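Uncharacterized protein (Legionella longbeachae NSW150, PDB 4JZA) probably removes the 3-phosphate from phosphatidylinositol 3-phosphate, and may thereby alter the phosphoinositide lipids of the host cell during infection. Local coordinates at residues 528-533 and 590-595; 565-570 and 575-580. One frame throughout, in Å; residues are numbered along the deposited sequence.

Interaction 1. Residues 528-533 and 590-595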
# COMPACT_ATOMS: atom_id res chain seq x y z
N GLU A 528 -14.26 8.94 24.47
CA GLU A 528 -13.81 7.76 23.73
C GLU A 528 -12.46 7.17 24.17
O GLU A 528 -12.29 5.96 24.18
CB GLU A 528 -13.75 8.05 22.24
CG GLU A 528 -15.10 8.33 21.63
CD GLU A 528 -16.11 7.20 21.76
OE1 GLU A 528 -15.76 6.04 21.69
OE2 GLU A 528 -17.29 7.45 21.89
N LEU A 529 -11.51 8.02 24.48
CA LEU A 529 -10.20 7.57 24.80
C LEU A 529 -10.26 6.95 26.15
O LEU A 529 -9.57 5.95 26.40
CB LEU A 529 -9.22 8.73 24.79
CG LEU A 529 -8.97 9.37 23.42
CD1 LEU A 529 -8.05 10.54 23.62
CD2 LEU A 529 -8.35 8.40 22.45
N PHE A 530 -11.09 7.55 27.03
CA PHE A 530 -11.30 6.98 28.35
C PHE A 530 -12.05 5.66 28.32
O PHE A 530 -11.67 4.71 28.99
CB PHE A 530 -12.01 7.95 29.29
CG PHE A 530 -11.08 8.81 30.05
CD1 PHE A 530 -10.45 8.33 31.15
CD2 PHE A 530 -10.83 10.11 29.66
CE1 PHE A 530 -9.57 9.12 31.85
CE2 PHE A 530 -9.96 10.92 30.35
CZ PHE A 530 -9.34 10.42 31.46
N LEU A 531 -13.11 5.57 27.52
CA LEU A 531 -13.75 4.29 27.35
C LEU A 531 -12.78 3.28 26.84
O LEU A 531 -12.75 2.21 27.39
CB LEU A 531 -14.90 4.38 26.39
CG LEU A 531 -16.06 5.21 26.92
CD1 LEU A 531 -17.05 5.28 25.79
CD2 LEU A 531 -16.70 4.61 28.17
N SER A 532 -11.97 3.60 25.82
CA SER A 532 -11.10 2.57 25.23
C SER A 532 -9.97 2.21 26.22
O SER A 532 -9.64 1.03 26.40
CB SER A 532 -10.63 2.95 23.79
OG SER A 532 -9.64 3.96 23.77
N SER A 533 -9.45 3.19 26.95
CA SER A 533 -8.35 2.94 27.89
C SER A 533 -8.84 2.11 29.05
O SER A 533 -8.12 1.22 29.50
CB SER A 533 -7.70 4.23 28.40
OG SER A 533 -6.81 4.81 27.46
N ILE A 590 -4.26 18.89 34.37
CA ILE A 590 -3.08 19.52 33.81
C ILE A 590 -1.96 18.53 33.79
O ILE A 590 -1.19 18.49 32.84
CB ILE A 590 -2.67 20.82 34.57
CG1 ILE A 590 -3.45 22.03 34.05
CG2 ILE A 590 -1.19 21.17 34.39
CD1 ILE A 590 -3.49 23.16 35.07
N ARG A 591 -1.89 17.73 34.82
CA ARG A 591 -0.82 16.76 34.96
C ARG A 591 -0.91 15.54 34.07
O ARG A 591 0.11 14.89 33.77
CB ARG A 591 -0.80 16.27 36.37
CG ARG A 591 -0.16 17.27 37.28
CD ARG A 591 -0.50 16.82 38.66
NE ARG A 591 0.32 17.46 39.66
CZ ARG A 591 0.16 17.25 40.96
NH1 ARG A 591 -0.80 16.42 41.39
NH2 ARG A 591 0.96 17.86 41.81
N PHE A 592 -2.14 15.22 33.73
CA PHE A 592 -2.42 14.17 32.81
C PHE A 592 -2.09 14.66 31.40
O PHE A 592 -1.37 14.00 30.63
CB PHE A 592 -3.89 13.73 32.94
CG PHE A 592 -4.28 12.63 32.00
CD1 PHE A 592 -3.65 11.41 32.08
CD2 PHE A 592 -5.22 12.83 30.99
CE1 PHE A 592 -3.97 10.39 31.22
CE2 PHE A 592 -5.55 11.80 30.12
CZ PHE A 592 -4.92 10.57 30.24
N VAL A 593 -2.58 15.85 31.08
CA VAL A 593 -2.31 16.47 29.81
C VAL A 593 -0.81 16.54 29.57
O VAL A 593 -0.33 16.32 28.45
CB VAL A 593 -2.98 17.85 29.69
CG1 VAL A 593 -2.59 18.59 28.41
CG2 VAL A 593 -4.50 17.68 29.68
N SER A 594 -0.06 16.84 30.61
CA SER A 594 1.38 16.90 30.44
C SER A 594 2.00 15.56 30.01
O SER A 594 2.87 15.51 29.13
CB SER A 594 2.04 17.38 31.73
OG SER A 594 3.34 17.86 31.43
N LEU A 595 1.52 14.48 30.63
CA LEU A 595 1.96 13.14 30.31
C LEU A 595 1.55 12.78 28.90
O LEU A 595 2.39 12.31 28.15
CB LEU A 595 1.39 12.11 31.28
CG LEU A 595 2.03 12.19 32.67
CD1 LEU A 595 1.11 11.58 33.72
CD2 LEU A 595 3.42 11.57 32.68

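Interaction 2. Residues 565-570 and 575-580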
# COMPACT_ATOMS: atom_id res chain seq x y z
N ASP A 565 -1.00 4.39 28.03
CA ASP A 565 0.30 4.62 28.69
C ASP A 565 0.23 5.80 29.69
O ASP A 565 0.70 5.72 30.82
CB ASP A 565 1.43 4.86 27.67
CG ASP A 565 1.92 3.57 26.99
OD1 ASP A 565 1.69 2.47 27.57
OD2 ASP A 565 2.56 3.67 25.89
N ALA A 566 -0.37 6.91 29.29
CA ALA A 566 -0.40 8.07 30.15
C ALA A 566 -1.17 7.81 31.45
O ALA A 566 -0.82 8.35 32.48
CB ALA A 566 -1.02 9.24 29.42
N MSE A 567 -2.24 7.01 31.40
CA MSE A 567 -3.00 6.70 32.61
C MSE A 567 -2.14 5.88 33.55
O MSE A 567 -2.10 6.11 34.76
CB MSE A 567 -4.28 5.98 32.25
CG MSE A 567 -5.24 6.98 31.62
SE MSE A 567 -6.96 6.10 31.25
CE MSE A 567 -7.53 5.92 33.14
N ILE A 568 -1.42 4.91 32.99
CA ILE A 568 -0.52 4.07 33.77
C ILE A 568 0.58 4.95 34.38
O ILE A 568 0.86 4.83 35.55
CB ILE A 568 0.03 2.89 32.91
CG1 ILE A 568 -1.12 1.93 32.59
CG2 ILE A 568 1.16 2.12 33.59
CD1 ILE A 568 -0.78 0.99 31.46
N LEU A 569 1.18 5.86 33.62
CA LEU A 569 2.20 6.74 34.20
C LEU A 569 1.64 7.66 35.28
O LEU A 569 2.32 7.95 36.27
CB LEU A 569 2.87 7.58 33.12
CG LEU A 569 3.67 6.70 32.16
CD1 LEU A 569 4.22 7.54 31.03
CD2 LEU A 569 4.79 5.94 32.86
N TYR A 570 0.42 8.11 35.09
CA TYR A 570 -0.26 8.98 36.06
C TYR A 570 -0.47 8.21 37.40
O TYR A 570 -0.07 8.67 38.47
CB TYR A 570 -1.59 9.49 35.45
CG TYR A 570 -2.33 10.49 36.28
CD1 TYR A 570 -3.05 10.09 37.42
CD2 TYR A 570 -2.32 11.85 35.96
CE1 TYR A 570 -3.71 11.02 38.19
CE2 TYR A 570 -2.98 12.78 36.76
CZ TYR A 570 -3.66 12.35 37.87
OH TYR A 570 -4.33 13.24 38.65
N GLY A 575 -0.54 8.11 42.46
CA GLY A 575 -1.19 7.16 43.33
C GLY A 575 -2.63 6.83 42.98
O GLY A 575 -3.20 5.92 43.56
N THR A 576 -3.25 7.53 42.03
CA THR A 576 -4.57 7.08 41.60
C THR A 576 -4.75 7.31 40.08
O THR A 576 -3.97 8.05 39.47
CB THR A 576 -5.70 7.74 42.43
OG1 THR A 576 -6.42 8.65 41.63
CG2 THR A 576 -5.14 8.54 43.67
N TRP A 577 -5.72 6.62 39.48
CA TRP A 577 -6.04 6.79 38.07
C TRP A 577 -6.49 8.21 37.87
O TRP A 577 -7.15 8.71 38.74
CB TRP A 577 -7.18 5.87 37.65
CG TRP A 577 -6.82 4.42 37.74
CD1 TRP A 577 -7.37 3.48 38.54
CD2 TRP A 577 -5.79 3.75 36.99
NE1 TRP A 577 -6.75 2.27 38.35
CE2 TRP A 577 -5.78 2.41 37.40
CE3 TRP A 577 -4.88 4.15 36.02
CZ2 TRP A 577 -4.92 1.49 36.87
CZ3 TRP A 577 -4.03 3.24 35.49
CH2 TRP A 577 -4.05 1.91 35.91
N PRO A 578 -6.15 8.85 36.73
CA PRO A 578 -6.80 10.11 36.39
C PRO A 578 -8.20 9.78 35.91
O PRO A 578 -8.46 8.64 35.58
CB PRO A 578 -5.94 10.62 35.24
CG PRO A 578 -5.51 9.40 34.52
CD PRO A 578 -5.32 8.36 35.60
N VAL A 579 -9.08 10.77 35.85
CA VAL A 579 -10.49 10.49 35.51
C VAL A 579 -11.04 11.44 34.50
O VAL A 579 -10.57 12.58 34.37
CB VAL A 579 -11.43 10.49 36.76
CG1 VAL A 579 -11.03 9.35 37.73
CG2 VAL A 579 -11.40 11.86 37.47
N PHE A 580 -12.01 10.94 33.73
CA PHE A 580 -12.64 11.74 32.72
C PHE A 580 -13.20 13.07 33.21
O PHE A 580 -13.03 14.10 32.57
CB PHE A 580 -13.77 10.95 32.07
CG PHE A 580 -14.47 11.70 30.96
CD1 PHE A 580 -13.73 12.35 29.94
CD2 PHE A 580 -15.87 11.79 30.94
CE1 PHE A 580 -14.38 13.04 28.96
CE2 PHE A 580 -16.52 12.47 29.95
CZ PHE A 580 -15.78 13.10 28.95

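Interaction 1. Residues 528-533 and 590-595
Phe530 and Phe592 carry the whole of this contact, one ring reaching from each helix, and they illustrate how two helices can be linked without packing backbone to backbone. The aromatic pair comes first. The CA atoms of Phe530 and Phe592 lie 12.3 Å apart, so the rings must span the gap, and their closest approach, between Phe530 CZ and Phe592 CE2, is 4.3 Å. With centroids 6.0 Å apart and planes inclined at 37°, the pair is oblique, neither stacked nor T-shaped. Phe592 leaves its helix toward segment 528-533 with its ring trans to the backbone N (chi1 180°), whereas the Phe530 side chain sets off across the line to the other segment, and the far end of its ring, CZ, makes the approach.

A third ring joins the two. His563 of helix 556-574 makes edge-to-face contacts with both phenylalanines, and its ND1 is hydrogen-bonded to Ser533 OG, a polar tie that would restrict rotation of the imidazole. Ser533 OG also bonds to Thr564 OG1.

No hydrogen bond crosses directly between the two segments; their link is wholly apolar and buries a modest 57 Å². Further apolar cover comes from Val511 of helix 501-513, which packs on Phe530, and from Pro578 against Phe592. The arrangement is that of a buried aromatic cluster within the helical part of an alpha/beta fold, where the rings from helices 524-542 and 587-602 meet next to helix 556-574.

Interaction 2. Residues 565-570 and 575-580
Met567, a selenomethionine here, meets both Trp577 and Pro578 of the chain that follows its own helix. Its CB lies 4.2 Å from Trp577 CE3, and its carbonyl O comes to the edge of the indole, near the ring plane and 3.5 Å from Trp577 CZ3. Farther out, Met567 CG packs on Pro578 CG at 3.8 Å. A bend at the last torsion (chi3 70°) then swings the methyl CE toward Pro578 O.

At Ile568 the CB points away from the loop, yet CG1 still comes within 4.3 Å of Trp577 CZ3, while the backbone N adds to the contacts along the indole edge. Leu537 of helix 524-542 also touches the indole, and Lys571 makes a cation-pi contact with it.

These contacts belong to a helix C-terminus ended by a glycine of positive phi. Helix 556-574 gives way at Gly575, the first residue to leave helical geometry, where a CB would be pressed against the preceding carbonyl O, and the extended chain after it runs back along the last turns of the helix.

Tyr570 comes next, its ring carried toward the loop with CG trans to the backbone N (chi1 -174°). Pro578 CB sits over the centre of one face in a CH-pi contact, 3.6 Å from the Tyr570 ring centroid and only 7° off the ring normal. Thr576 O lies at the edge of the same ring, in its plane, while Thr576 OG1 donates to Trp577 O (3.0 Å).

In the fold
Following the chain from the N terminus, the first segment of these contacts comes on helix 524-542; the chain then adds strand 545-549 to the mixed sheet and returns through helix 556-574. Interaction 2 closes a short loop there, folding the chain after the helix back upon it, before helix 587-602 closes the much longer loop of interaction 1. Interaction 2 is therefore nested inside interaction 1. Their centres are about 7 Å apart and they touch directly: Ser533 CB lies 3.5 Å from Met567 SE, and Phe592 CE1 is 3.6 Å from Ala566 CB. Phe530 also packs against the backbone at 579-580. Together the two contacts tie three helices and the connecting loop into one packed unit beside the sheet.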